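Local coordinates for protein mandelate racemase/muconate lactonizing enzyme (PDB 2QDD) that is of unknown function but binds magnesium and probably works, like other enolase-superfamily members, on a carboxylate substrate from whose alpha carbon a proton is taken, at residues F283-G288 against E315-A320; M291-V296 against T304-L309; E244-H247 against D251-A254; Q125-E130 against A310-E315; A182-L187 against A215-E220. All blocks are in the same frame, centred on the assembly; numbering follows the deposited sequence.

Contact 1 (F283-G288 against E315-A320); sequences FGVSVG and EANRLA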
# COMPACT_ATOMS: atom_id res chain seq x y z
N PHE A 283 15.11 1.27 -20.48
CA PHE A 283 14.17 1.03 -19.38
C PHE A 283 12.84 0.49 -19.91
O PHE A 283 12.32 -0.49 -19.38
CB PHE A 283 13.95 2.30 -18.55
CG PHE A 283 12.97 2.11 -17.42
CD1 PHE A 283 11.69 2.64 -17.51
CD2 PHE A 283 13.32 1.41 -16.28
CE1 PHE A 283 10.77 2.47 -16.48
CE2 PHE A 283 12.41 1.23 -15.24
CZ PHE A 283 11.14 1.76 -15.34
N GLY A 284 12.31 1.13 -20.95
CA GLY A 284 11.05 0.71 -21.59
C GLY A 284 11.07 -0.71 -22.12
O GLY A 284 10.09 -1.45 -21.97
N VAL A 285 12.17 -1.09 -22.76
CA VAL A 285 12.41 -2.46 -23.20
C VAL A 285 12.37 -3.45 -22.03
O VAL A 285 11.71 -4.49 -22.12
CB VAL A 285 13.77 -2.56 -23.97
CG1 VAL A 285 14.18 -4.03 -24.20
CG2 VAL A 285 13.69 -1.81 -25.29
N SER A 286 13.03 -3.10 -20.92
CA SER A 286 13.10 -3.95 -19.73
C SER A 286 11.75 -4.21 -19.06
O SER A 286 11.55 -5.27 -18.46
CB SER A 286 14.06 -3.35 -18.70
OG SER A 286 15.35 -3.17 -19.27
N VAL A 287 10.82 -3.26 -19.18
CA VAL A 287 9.53 -3.34 -18.48
C VAL A 287 8.37 -3.62 -19.44
O VAL A 287 7.21 -3.73 -19.03
CB VAL A 287 9.24 -2.07 -17.60
CG1 VAL A 287 10.35 -1.86 -16.59
CG2 VAL A 287 9.07 -0.82 -18.45
N GLY A 288 8.70 -3.73 -20.73
CA GLY A 288 7.74 -4.14 -21.75
C GLY A 288 6.84 -3.04 -22.24
O GLY A 288 5.71 -3.30 -22.64
N GLU A 315 11.79 -4.58 -32.39
CA GLU A 315 10.53 -4.51 -33.15
C GLU A 315 9.27 -4.58 -32.27
O GLU A 315 8.30 -3.85 -32.52
CB GLU A 315 10.52 -5.59 -34.25
CG GLU A 315 9.15 -6.01 -34.82
CD GLU A 315 8.63 -5.08 -35.91
OE1 GLU A 315 8.53 -5.54 -37.07
OE2 GLU A 315 8.32 -3.90 -35.62
N ALA A 316 9.30 -5.41 -31.23
CA ALA A 316 8.16 -5.60 -30.34
C ALA A 316 7.84 -4.37 -29.48
O ALA A 316 6.71 -4.20 -29.03
CB ALA A 316 8.36 -6.82 -29.46
N ASN A 317 8.84 -3.52 -29.28
CA ASN A 317 8.68 -2.33 -28.44
C ASN A 317 8.54 -1.04 -29.25
O ASN A 317 8.17 -0.01 -28.70
CB ASN A 317 9.85 -2.21 -27.47
CG ASN A 317 10.04 -3.47 -26.65
OD1 ASN A 317 10.81 -4.35 -27.02
ND2 ASN A 317 9.33 -3.56 -25.53
N ARG A 318 8.83 -1.11 -30.54
CA ARG A 318 8.83 0.08 -31.38
C ARG A 318 7.48 0.24 -32.05
O ARG A 318 6.96 -0.70 -32.65
CB ARG A 318 9.96 0.00 -32.41
CG ARG A 318 10.13 1.25 -33.27
CD ARG A 318 10.53 0.87 -34.69
NE ARG A 318 11.76 0.07 -34.69
CZ ARG A 318 11.91 -1.09 -35.31
NH1 ARG A 318 13.07 -1.74 -35.23
NH2 ARG A 318 10.91 -1.62 -36.02
N LEU A 319 6.91 1.43 -31.94
CA LEU A 319 5.73 1.80 -32.73
C LEU A 319 6.11 2.85 -33.77
O LEU A 319 7.29 3.13 -33.97
CB LEU A 319 4.61 2.29 -31.81
CG LEU A 319 4.05 1.28 -30.80
CD1 LEU A 319 3.36 2.01 -29.66
CD2 LEU A 319 3.09 0.31 -31.46
N ALA A 320 5.11 3.43 -34.44
CA ALA A 320 5.33 4.43 -35.49
C ALA A 320 6.03 5.70 -35.00
O ALA A 320 5.87 6.11 -33.86
CB ALA A 320 4.01 4.77 -36.17
O HOH W 1 9.97 -5.72 -23.71
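Asn-317 sets its amide beside the last turn of helix 274-287, with the nitrogen ND2 leading. That atom sits 4.0 Å from CA of Val-285 and 4.1 Å from CA of Gly-288, so the amide lies beside bare backbone. The side chain of Val-285 runs past the other branch of the amide, with its CG2 4.2 Å from Asn-317 OD1. Asn-317 has CG beside its own backbone N and anti to the carbonyl carbon (chi1 -54°), which places ND2 at the helix end.

A water joins the two segments: it donates to Val-285 O at 2.7 Å and accepts from Asn-317 ND2 at 2.9 Å. The stronger partner of ND2 is the carbonyl oxygen of Trp-289, so the amide is held by the chain just beyond the helix as well as through the water. Gly-288 closes the helix in a Schellman motif, its positive phi (81°) being one that favours glycine.

Helix 274-287 thus passes through this turn into strand 290-293, and the loop 315-320 runs along that strand, with backbone bonds from Asn-317 and Leu-319 to Met-291.

Contact 2 (M291-V296 against T304-L309); sequences MHIEDV and TAALHL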
# COMPACT_ATOMS: atom_id res chain seq x y z
N MET A 291 6.63 1.98 -27.60
CA MET A 291 7.21 3.33 -27.59
C MET A 291 7.15 4.01 -28.96
O MET A 291 7.53 3.41 -29.96
CB MET A 291 8.65 3.31 -27.06
CG MET A 291 8.77 2.94 -25.57
SD MET A 291 10.46 2.76 -24.98
CE MET A 291 10.87 1.09 -25.46
N HIS A 292 6.66 5.25 -29.00
CA HIS A 292 6.84 6.13 -30.17
C HIS A 292 8.10 6.95 -29.94
O HIS A 292 8.25 7.59 -28.91
CB HIS A 292 5.67 7.10 -30.36
CG HIS A 292 4.37 6.43 -30.68
ND1 HIS A 292 4.03 6.05 -31.96
CD2 HIS A 292 3.32 6.11 -29.90
CE1 HIS A 292 2.82 5.50 -31.94
NE2 HIS A 292 2.37 5.53 -30.70
N ILE A 293 9.02 6.92 -30.90
CA ILE A 293 10.27 7.67 -30.78
C ILE A 293 10.43 8.65 -31.94
O ILE A 293 10.58 8.26 -33.10
CB ILE A 293 11.51 6.75 -30.62
CG1 ILE A 293 11.34 5.83 -29.40
CG2 ILE A 293 12.77 7.58 -30.53
CD1 ILE A 293 12.50 4.90 -29.11
N GLU A 294 10.37 9.94 -31.60
CA GLU A 294 10.25 11.05 -32.54
C GLU A 294 10.78 12.29 -31.82
O GLU A 294 11.14 12.20 -30.66
CB GLU A 294 8.78 11.25 -32.91
CG GLU A 294 7.85 11.50 -31.72
CD GLU A 294 6.40 11.23 -32.05
OE1 GLU A 294 6.10 10.12 -32.54
OE2 GLU A 294 5.56 12.13 -31.83
N ASP A 295 10.86 13.43 -32.49
CA ASP A 295 11.09 14.66 -31.75
C ASP A 295 9.89 15.59 -31.74
O ASP A 295 8.86 15.30 -32.36
CB ASP A 295 12.40 15.36 -32.16
CG ASP A 295 13.08 16.10 -30.98
OD1 ASP A 295 14.20 16.63 -31.15
OD2 ASP A 295 12.48 16.16 -29.88
N VAL A 296 10.03 16.69 -31.01
CA VAL A 296 8.94 17.61 -30.67
C VAL A 296 8.54 18.42 -31.90
O VAL A 296 7.36 18.73 -32.10
CB VAL A 296 9.37 18.54 -29.50
CG1 VAL A 296 8.31 19.57 -29.18
CG2 VAL A 296 9.69 17.72 -28.26
N THR A 304 15.94 12.95 -37.91
CA THR A 304 16.93 11.89 -38.18
C THR A 304 17.56 11.36 -36.91
O THR A 304 17.74 10.15 -36.76
CB THR A 304 18.02 12.39 -39.14
OG1 THR A 304 17.41 12.84 -40.35
CG2 THR A 304 19.03 11.31 -39.48
N ALA A 305 17.88 12.28 -35.99
CA ALA A 305 18.43 11.94 -34.67
C ALA A 305 17.56 10.95 -33.90
O ALA A 305 18.05 9.95 -33.38
CB ALA A 305 18.65 13.20 -33.86
N ALA A 306 16.26 11.24 -33.85
CA ALA A 306 15.31 10.40 -33.13
C ALA A 306 14.99 9.10 -33.86
O ALA A 306 14.69 8.09 -33.23
CB ALA A 306 14.05 11.18 -32.86
N LEU A 307 15.07 9.13 -35.19
CA LEU A 307 14.84 7.94 -36.02
C LEU A 307 15.97 6.92 -35.93
O LEU A 307 15.74 5.72 -36.11
CB LEU A 307 14.57 8.31 -37.48
CG LEU A 307 13.61 7.34 -38.17
CD1 LEU A 307 12.21 7.92 -38.26
CD2 LEU A 307 14.12 6.96 -39.54
N HIS A 308 17.18 7.38 -35.64
CA HIS A 308 18.29 6.51 -35.25
C HIS A 308 17.99 5.71 -33.98
O HIS A 308 18.34 4.53 -33.89
CB HIS A 308 19.57 7.33 -35.05
CG HIS A 308 20.32 7.63 -36.32
ND1 HIS A 308 20.98 6.66 -37.04
CD2 HIS A 308 20.52 8.79 -36.98
CE1 HIS A 308 21.55 7.22 -38.10
NE2 HIS A 308 21.29 8.51 -38.08
N LEU A 309 17.35 6.37 -33.00
CA LEU A 309 16.90 5.70 -31.77
C LEU A 309 15.73 4.76 -32.04
O LEU A 309 15.72 3.63 -31.55
CB LEU A 309 16.55 6.72 -30.68
CG LEU A 309 16.43 6.19 -29.25
CD1 LEU A 309 17.75 5.68 -28.71
CD2 LEU A 309 15.87 7.24 -28.32
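Strand 290-293 and helix 300-311 make up the last beta/alpha unit of the modified TIM barrel, (beta/alpha)7beta, of the enolase superfamily, and Ile-293, Ala-306 and Leu-309 are where they pack. The CG2 branch of Ile-293 does most of the touching. It stands anti to the backbone N while CG1 lies beside it (chi1 -57°), which carries CG2 to 3.4 Å from the carbonyl oxygen of Ala-306 and 3.8 Å from CD2 of Leu-309. The other branch follows, with CD1 of Ile-293 4.1 Å from CG of Leu-309. The two side chains cross at about a right angle, and both branches of the isoleucine rest on one leucine. Farther along, where the chain has left the strand, the methyl of Ala-306 presses on backbone instead, its CB 3.6 Å from C of Glu-294. The two backbones come near there, with CA of Glu-294 and CA of Ala-306 5.1 Å apart.

Cutting Ile-293 back to an alanine would probably open a gap beside Leu-309 and leave its CD2 without this neighbour.

Ile-293 turns to the helix, and the next residue, Glu-294, to the other side, about 6 Å from the side chains of the magnesium-binding residues Asp-243 and Glu-220, the metal being absent from this chain. Asp-295 has its partner in N of Asn-269. The seam is thus held by methyl and backbone packing, with no directional bond across it.

Contact 3 (E244-H247 against D251-A254); sequences ECLH and DHLA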
# COMPACT_ATOMS: atom_id res chain seq x y z
N GLU A 244 3.77 14.00 -22.54
CA GLU A 244 4.22 15.35 -22.16
C GLU A 244 4.54 15.53 -20.67
O GLU A 244 5.27 16.45 -20.32
CB GLU A 244 3.21 16.40 -22.62
CG GLU A 244 3.13 16.56 -24.14
CD GLU A 244 2.05 15.70 -24.77
OE1 GLU A 244 1.49 14.83 -24.08
OE2 GLU A 244 1.74 15.91 -25.97
N CYS A 245 4.00 14.66 -19.82
CA CYS A 245 4.25 14.74 -18.37
C CYS A 245 5.59 14.15 -17.95
O CYS A 245 5.97 14.25 -16.78
CB CYS A 245 3.10 14.12 -17.56
SG CYS A 245 2.75 12.37 -17.90
N LEU A 246 6.31 13.56 -18.90
CA LEU A 246 7.53 12.81 -18.59
C LEU A 246 8.79 13.60 -18.93
O LEU A 246 9.30 13.54 -20.04
CB LEU A 246 7.53 11.48 -19.35
CG LEU A 246 6.36 10.51 -19.16
CD1 LEU A 246 6.31 9.60 -20.36
CD2 LEU A 246 6.51 9.71 -17.87
N HIS A 247 9.29 14.35 -17.96
CA HIS A 247 10.35 15.32 -18.23
C HIS A 247 11.74 14.74 -17.99
O HIS A 247 12.72 15.18 -18.60
CB HIS A 247 10.14 16.59 -17.40
CG HIS A 247 8.85 17.29 -17.70
ND1 HIS A 247 8.64 18.00 -18.87
CD2 HIS A 247 7.70 17.38 -17.00
CE1 HIS A 247 7.42 18.49 -18.87
NE2 HIS A 247 6.83 18.14 -17.74
N ASP A 251 10.47 10.50 -13.55
CA ASP A 251 9.06 10.51 -13.96
C ASP A 251 8.62 9.22 -14.64
O ASP A 251 7.45 8.84 -14.55
CB ASP A 251 8.76 11.70 -14.88
CG ASP A 251 9.04 13.05 -14.21
OD1 ASP A 251 9.40 14.00 -14.93
OD2 ASP A 251 8.88 13.15 -12.97
N HIS A 252 9.55 8.56 -15.33
CA HIS A 252 9.28 7.29 -16.00
C HIS A 252 9.22 6.15 -14.99
O HIS A 252 8.34 5.28 -15.05
CB HIS A 252 10.33 7.00 -17.07
CG HIS A 252 10.32 7.99 -18.20
ND1 HIS A 252 10.91 9.23 -18.10
CD2 HIS A 252 9.77 7.93 -19.43
CE1 HIS A 252 10.74 9.89 -19.23
NE2 HIS A 252 10.05 9.12 -20.05
N LEU A 253 10.18 6.18 -14.06
CA LEU A 253 10.20 5.35 -12.86
C LEU A 253 8.92 5.45 -12.03
O LEU A 253 8.41 4.45 -11.55
CB LEU A 253 11.39 5.77 -11.99
CG LEU A 253 12.40 4.72 -11.54
CD1 LEU A 253 12.81 3.80 -12.68
CD2 LEU A 253 13.61 5.40 -10.92
N ALA A 254 8.42 6.68 -11.86
CA ALA A 254 7.14 6.95 -11.22
C ALA A 254 5.95 6.37 -11.99
O ALA A 254 5.07 5.76 -11.39
CB ALA A 254 6.95 8.45 -11.00
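Asp-251, in the first turn of helix 249-258, takes the backbone N of His-247 on its OD1, and so ties the loop after strand 240-242 of the (beta/alpha) barrel to the helix that follows it. The bond is 3.1 Å with an N-H...acceptor angle of 147°, and OD1 uses its anti lone pair, on the side away from the other oxygen. OD1 also lies at the edge of the His-247 ring, near its plane. The same oxygen accepts from N of Glu-248, so two backbone N-H groups grip it as the chain turns into the helix.

Beside this polar grip, Leu-246 lays its CD2 over one face of the His-252 ring in a CH-pi contact, 4.1 Å from CD2 to the ring centroid and 12° off the normal. The ring of His-252 is fixed by ND1, bonded to the carbonyl oxygen of Glu-248, and packs against Ile-280 of helix 274-287. Leu-246 in turn gives its carbonyl oxygen to NH1 of Arg-270. Two residues before Leu-246 stands the magnesium-binding Glu-244, without its metal in this chain, whose OE2 is bonded to Tyr-59 OH.

CB of Leu-246 lies on that same face of the His-252 ring, above its rim, 3.5 Å from NE2 of His-252.

Contact 4 (Q125-E130 against A310-E315); sequences QLLGGE and AASTPE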
# COMPACT_ATOMS: atom_id res chain seq x y z
N GLN A 125 23.82 2.23 -34.96
CA GLN A 125 24.74 1.17 -34.55
C GLN A 125 25.37 1.43 -33.19
O GLN A 125 25.55 0.50 -32.39
CB GLN A 125 25.82 0.94 -35.60
CG GLN A 125 26.66 -0.29 -35.35
CD GLN A 125 27.13 -0.97 -36.62
OE1 GLN A 125 26.93 -2.17 -36.80
NE2 GLN A 125 27.74 -0.20 -37.51
N LEU A 126 25.70 2.69 -32.92
CA LEU A 126 26.19 3.09 -31.59
C LEU A 126 25.12 2.90 -30.52
O LEU A 126 25.43 2.62 -29.36
CB LEU A 126 26.67 4.54 -31.60
CG LEU A 126 28.04 4.84 -32.20
CD1 LEU A 126 28.25 6.34 -32.23
CD2 LEU A 126 29.15 4.16 -31.42
N LEU A 127 23.86 3.03 -30.94
CA LEU A 127 22.71 2.77 -30.07
C LEU A 127 22.31 1.30 -30.02
O LEU A 127 21.39 0.93 -29.29
CB LEU A 127 21.54 3.67 -30.49
CG LEU A 127 21.82 5.16 -30.27
CD1 LEU A 127 20.93 6.04 -31.13
CD2 LEU A 127 21.72 5.54 -28.80
N GLY A 128 22.99 0.46 -30.79
CA GLY A 128 22.99 -0.98 -30.57
C GLY A 128 22.19 -1.77 -31.59
O GLY A 128 22.08 -2.99 -31.46
N GLY A 129 21.64 -1.09 -32.59
CA GLY A 129 20.79 -1.74 -33.59
C GLY A 129 21.56 -2.58 -34.60
O GLY A 129 22.73 -2.28 -34.88
N GLU A 130 20.93 -3.61 -35.13
CA GLU A 130 21.55 -4.49 -36.12
C GLU A 130 21.59 -3.92 -37.53
O GLU A 130 22.45 -4.27 -38.33
CB GLU A 130 20.89 -5.88 -36.16
CG GLU A 130 19.39 -5.89 -36.46
CD GLU A 130 18.90 -7.24 -37.00
OE1 GLU A 130 17.69 -7.52 -36.86
OE2 GLU A 130 19.72 -8.00 -37.56
N ALA A 310 14.76 5.23 -32.82
CA ALA A 310 13.63 4.41 -33.27
C ALA A 310 14.04 3.10 -33.97
O ALA A 310 13.49 2.04 -33.67
CB ALA A 310 12.70 5.23 -34.15
N ALA A 311 15.01 3.18 -34.88
CA ALA A 311 15.44 2.03 -35.67
C ALA A 311 16.22 1.00 -34.86
O ALA A 311 16.12 -0.20 -35.11
CB ALA A 311 16.27 2.48 -36.86
N SER A 312 16.97 1.48 -33.87
CA SER A 312 17.76 0.61 -32.99
C SER A 312 16.92 -0.04 -31.88
O SER A 312 17.43 -0.85 -31.11
CB SER A 312 18.91 1.42 -32.38
OG SER A 312 18.40 2.49 -31.61
N THR A 313 15.65 0.34 -31.80
CA THR A 313 14.72 -0.18 -30.79
C THR A 313 14.10 -1.48 -31.31
O THR A 313 13.63 -1.52 -32.45
CB THR A 313 13.61 0.87 -30.52
OG1 THR A 313 14.21 2.04 -29.96
CG2 THR A 313 12.51 0.35 -29.60
N PRO A 314 14.11 -2.56 -30.49
CA PRO A 314 13.50 -3.86 -30.83
C PRO A 314 12.08 -3.75 -31.39
O PRO A 314 11.29 -2.92 -30.93
CB PRO A 314 13.47 -4.59 -29.48
CG PRO A 314 14.58 -4.00 -28.70
CD PRO A 314 14.76 -2.58 -29.16
N GLU A 315 11.79 -4.58 -32.39
CA GLU A 315 10.53 -4.51 -33.15
C GLU A 315 9.27 -4.58 -32.27
O GLU A 315 8.30 -3.85 -32.52
CB GLU A 315 10.52 -5.59 -34.25
CG GLU A 315 9.15 -6.01 -34.82
CD GLU A 315 8.63 -5.08 -35.91
OE1 GLU A 315 8.53 -5.54 -37.07
OE2 GLU A 315 8.32 -3.90 -35.62
O HOH W 2 19.17 -1.49 -29.47
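Ser-312 fits its whole short side chain against the turn at Leu-127 to Gly-129, just beyond the end of helix 123-126. Its CB comes first, 3.7 Å from N of Gly-129 and 3.9 Å from CA of the same glycine. One bond further, OG lies 3.5 Å from CB of Leu-127, a contact with a carbon and not with a polar partner. OG stands between the backbone N and the carbonyl carbon (chi1 61°), which brings it to the carbonyl oxygens of Leu-309 and His-308 in helix 300-311; these must share its proton, while Arg-281 NH1 donates to it.

The backbones come very near: CA of Gly-129 and CA of Ser-312 are 3.9 Å apart. A CB on Gly-129 would clash with the serine CA, which would leave no room for any other residue as the backbone stands. Gly-128 ends helix 123-126 in a Schellman motif (phi 107°), where a CB would be jammed against the carbonyl oxygen of Leu-127. The turn also meets a second subunit, where Gly-129 O accepts from Ser-85 OG of that neighbouring chain.

A water bridges Leu-127 O (3.3 Å, long) and Ser-312 O (2.5 Å), though not every acceptor near it can be served at once. Direct contacts are steric, and polar linkage goes through this water and Arg-281, which also bonds weakly to Leu-127 O; bare glycine backbone lets the turn settle against the end of helix 300-311.

Contact 5 (A182-L187 against A215-E220); sequences AISAGL and ARDWIE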
# COMPACT_ATOMS: atom_id res chain seq x y z
N ALA A 182 -16.79 6.20 -34.55
CA ALA A 182 -16.76 6.21 -36.02
C ALA A 182 -15.39 5.81 -36.57
O ALA A 182 -15.30 4.96 -37.46
CB ALA A 182 -17.19 7.57 -36.56
N ILE A 183 -14.34 6.43 -36.02
CA ILE A 183 -12.97 6.24 -36.49
C ILE A 183 -12.46 4.81 -36.25
O ILE A 183 -11.80 4.21 -37.11
CB ILE A 183 -12.01 7.29 -35.84
CG1 ILE A 183 -12.22 8.67 -36.46
CG2 ILE A 183 -10.56 6.88 -35.97
CD1 ILE A 183 -11.55 9.79 -35.70
N SER A 184 -12.80 4.26 -35.09
CA SER A 184 -12.40 2.90 -34.72
C SER A 184 -13.11 1.83 -35.55
O SER A 184 -12.51 0.81 -35.89
CB SER A 184 -12.63 2.66 -33.23
OG SER A 184 -11.93 1.52 -32.77
N ALA A 185 -14.38 2.07 -35.88
CA ALA A 185 -15.16 1.12 -36.66
C ALA A 185 -14.96 1.26 -38.17
O ALA A 185 -15.26 0.33 -38.93
CB ALA A 185 -16.64 1.22 -36.30
N GLY A 186 -14.45 2.41 -38.61
CA GLY A 186 -14.27 2.69 -40.03
C GLY A 186 -12.82 2.75 -40.49
O GLY A 186 -12.52 3.37 -41.51
N LEU A 187 -11.93 2.11 -39.75
CA LEU A 187 -10.55 1.90 -40.21
C LEU A 187 -10.50 0.87 -41.34
O LEU A 187 -11.22 -0.14 -41.29
CB LEU A 187 -9.65 1.45 -39.06
CG LEU A 187 -8.87 2.48 -38.25
CD1 LEU A 187 -7.94 1.77 -37.29
CD2 LEU A 187 -8.08 3.44 -39.13
N ALA A 215 -14.44 1.04 -28.26
CA ALA A 215 -13.09 1.06 -28.81
C ALA A 215 -12.00 0.89 -27.76
O ALA A 215 -12.02 1.55 -26.71
CB ALA A 215 -12.87 2.34 -29.57
N ARG A 216 -11.05 0.01 -28.06
CA ARG A 216 -9.95 -0.30 -27.16
C ARG A 216 -8.62 0.10 -27.77
O ARG A 216 -7.59 -0.51 -27.49
CB ARG A 216 -9.94 -1.79 -26.80
CG ARG A 216 -11.21 -2.30 -26.14
CD ARG A 216 -11.45 -1.59 -24.82
NE ARG A 216 -12.68 -2.04 -24.18
CZ ARG A 216 -13.74 -1.27 -23.98
NH1 ARG A 216 -14.82 -1.76 -23.39
NH2 ARG A 216 -13.74 -0.00 -24.38
N ASP A 217 -8.64 1.14 -28.60
CA ASP A 217 -7.42 1.70 -29.17
C ASP A 217 -6.64 2.50 -28.13
O ASP A 217 -7.21 2.93 -27.12
CB ASP A 217 -7.76 2.60 -30.36
CG ASP A 217 -8.69 1.92 -31.34
OD1 ASP A 217 -9.91 2.10 -31.21
OD2 ASP A 217 -8.19 1.18 -32.23
N TRP A 218 -5.34 2.66 -28.38
CA TRP A 218 -4.46 3.57 -27.63
C TRP A 218 -5.09 4.93 -27.33
O TRP A 218 -5.68 5.55 -28.21
CB TRP A 218 -3.18 3.82 -28.41
CG TRP A 218 -2.12 2.77 -28.29
CD1 TRP A 218 -1.71 1.90 -29.26
CD2 TRP A 218 -1.29 2.52 -27.14
NE1 TRP A 218 -0.70 1.11 -28.79
CE2 TRP A 218 -0.42 1.46 -27.49
CE3 TRP A 218 -1.21 3.06 -25.86
CZ2 TRP A 218 0.53 0.95 -26.61
CZ3 TRP A 218 -0.28 2.55 -24.97
CH2 TRP A 218 0.58 1.50 -25.35
N ILE A 219 -4.94 5.37 -26.09
CA ILE A 219 -5.26 6.74 -25.71
C ILE A 219 -3.99 7.43 -25.26
O ILE A 219 -3.34 6.99 -24.31
CB ILE A 219 -6.31 6.80 -24.56
CG1 ILE A 219 -7.57 5.99 -24.91
CG2 ILE A 219 -6.66 8.25 -24.21
CD1 ILE A 219 -8.27 6.38 -26.22
N GLU A 220 -3.63 8.50 -25.96
CA GLU A 220 -2.40 9.22 -25.66
C GLU A 220 -2.69 10.39 -24.74
O GLU A 220 -3.52 11.26 -25.05
CB GLU A 220 -1.72 9.69 -26.95
CG GLU A 220 -0.30 10.21 -26.75
CD GLU A 220 0.24 10.93 -27.98
OE1 GLU A 220 -0.06 10.49 -29.12
OE2 GLU A 220 0.98 11.93 -27.81
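With OG anti to the backbone N (chi1 -164°), Ser-184 sends its hydroxyl off the helix toward Asp-217, whose CG lies beside its own N (chi1 -49°) and reaches back to meet it. The outcome is one short bond: Ser-184 OG donates to Asp-217 OD1 at 2.6 Å. OD1 takes the proton on its syn lone pair, the side of the other oxygen, and OD2 stays farther from the same hydroxyl, 3.8 Å from Ser-184 OG. The serine CB follows its hydroxyl in, 3.4 Å from Asp-217 OD1.

The methyl of Ala-215 packs against the serine as well, its CB 3.4 Å from OG and 3.7 Å from CB of Ser-184.

A helix of the outer layer of the (beta/alpha) barrel, 173-185, is tied in this way to the approach to parallel strand 218-220, which opens the second beta/alpha unit after the helix's own. Strand 192-196 lies between them in the chain and next to 218-220 in the sheet; Val-193 and Phe-195 from it touch the side chain of Asp-217. At the far end of the segment Glu-220, a magnesium-binding residue whose metal is absent from this chain, forms a salt bridge to Lys-265.

Exchanging Asp-217 for an alanine would probably leave the Ser-184 hydroxyl without its acceptor and free to turn.

Next to the pair, Arg-216 points away from the helix, and its NH2 bonds to the carbonyl oxygen of Ala-215 at 3.3 Å, from above the carbonyl plane. Its NE reaches the carbonyl oxygen of Asn-211 of a third subunit.

Overall arrangement
Contacts 1, 2 and 4 form one connected patch around the last beta/alpha unit of the barrel: contacts 2 and 4 share helix 300-311, contacts 1 and 4 share Glu-315, and contact 1 leans on strand 290-293 of contact 2. All three are buried, but contact 2, its centre about 6 Å from that of the chain, is apolar, contact 1 relies on a water and an amide, and contact 4 on glycine backbone and a bridging water. Contacts 3 and 5, the latter centred about 23 Å out, are partly buried and use carboxylates, one accepting from a backbone N-H and the other from a hydroxyl. Both include a magnesium-binding residue that takes no part in the contact. Phe-283 packing on Leu-253 links contact 3 to contact 1.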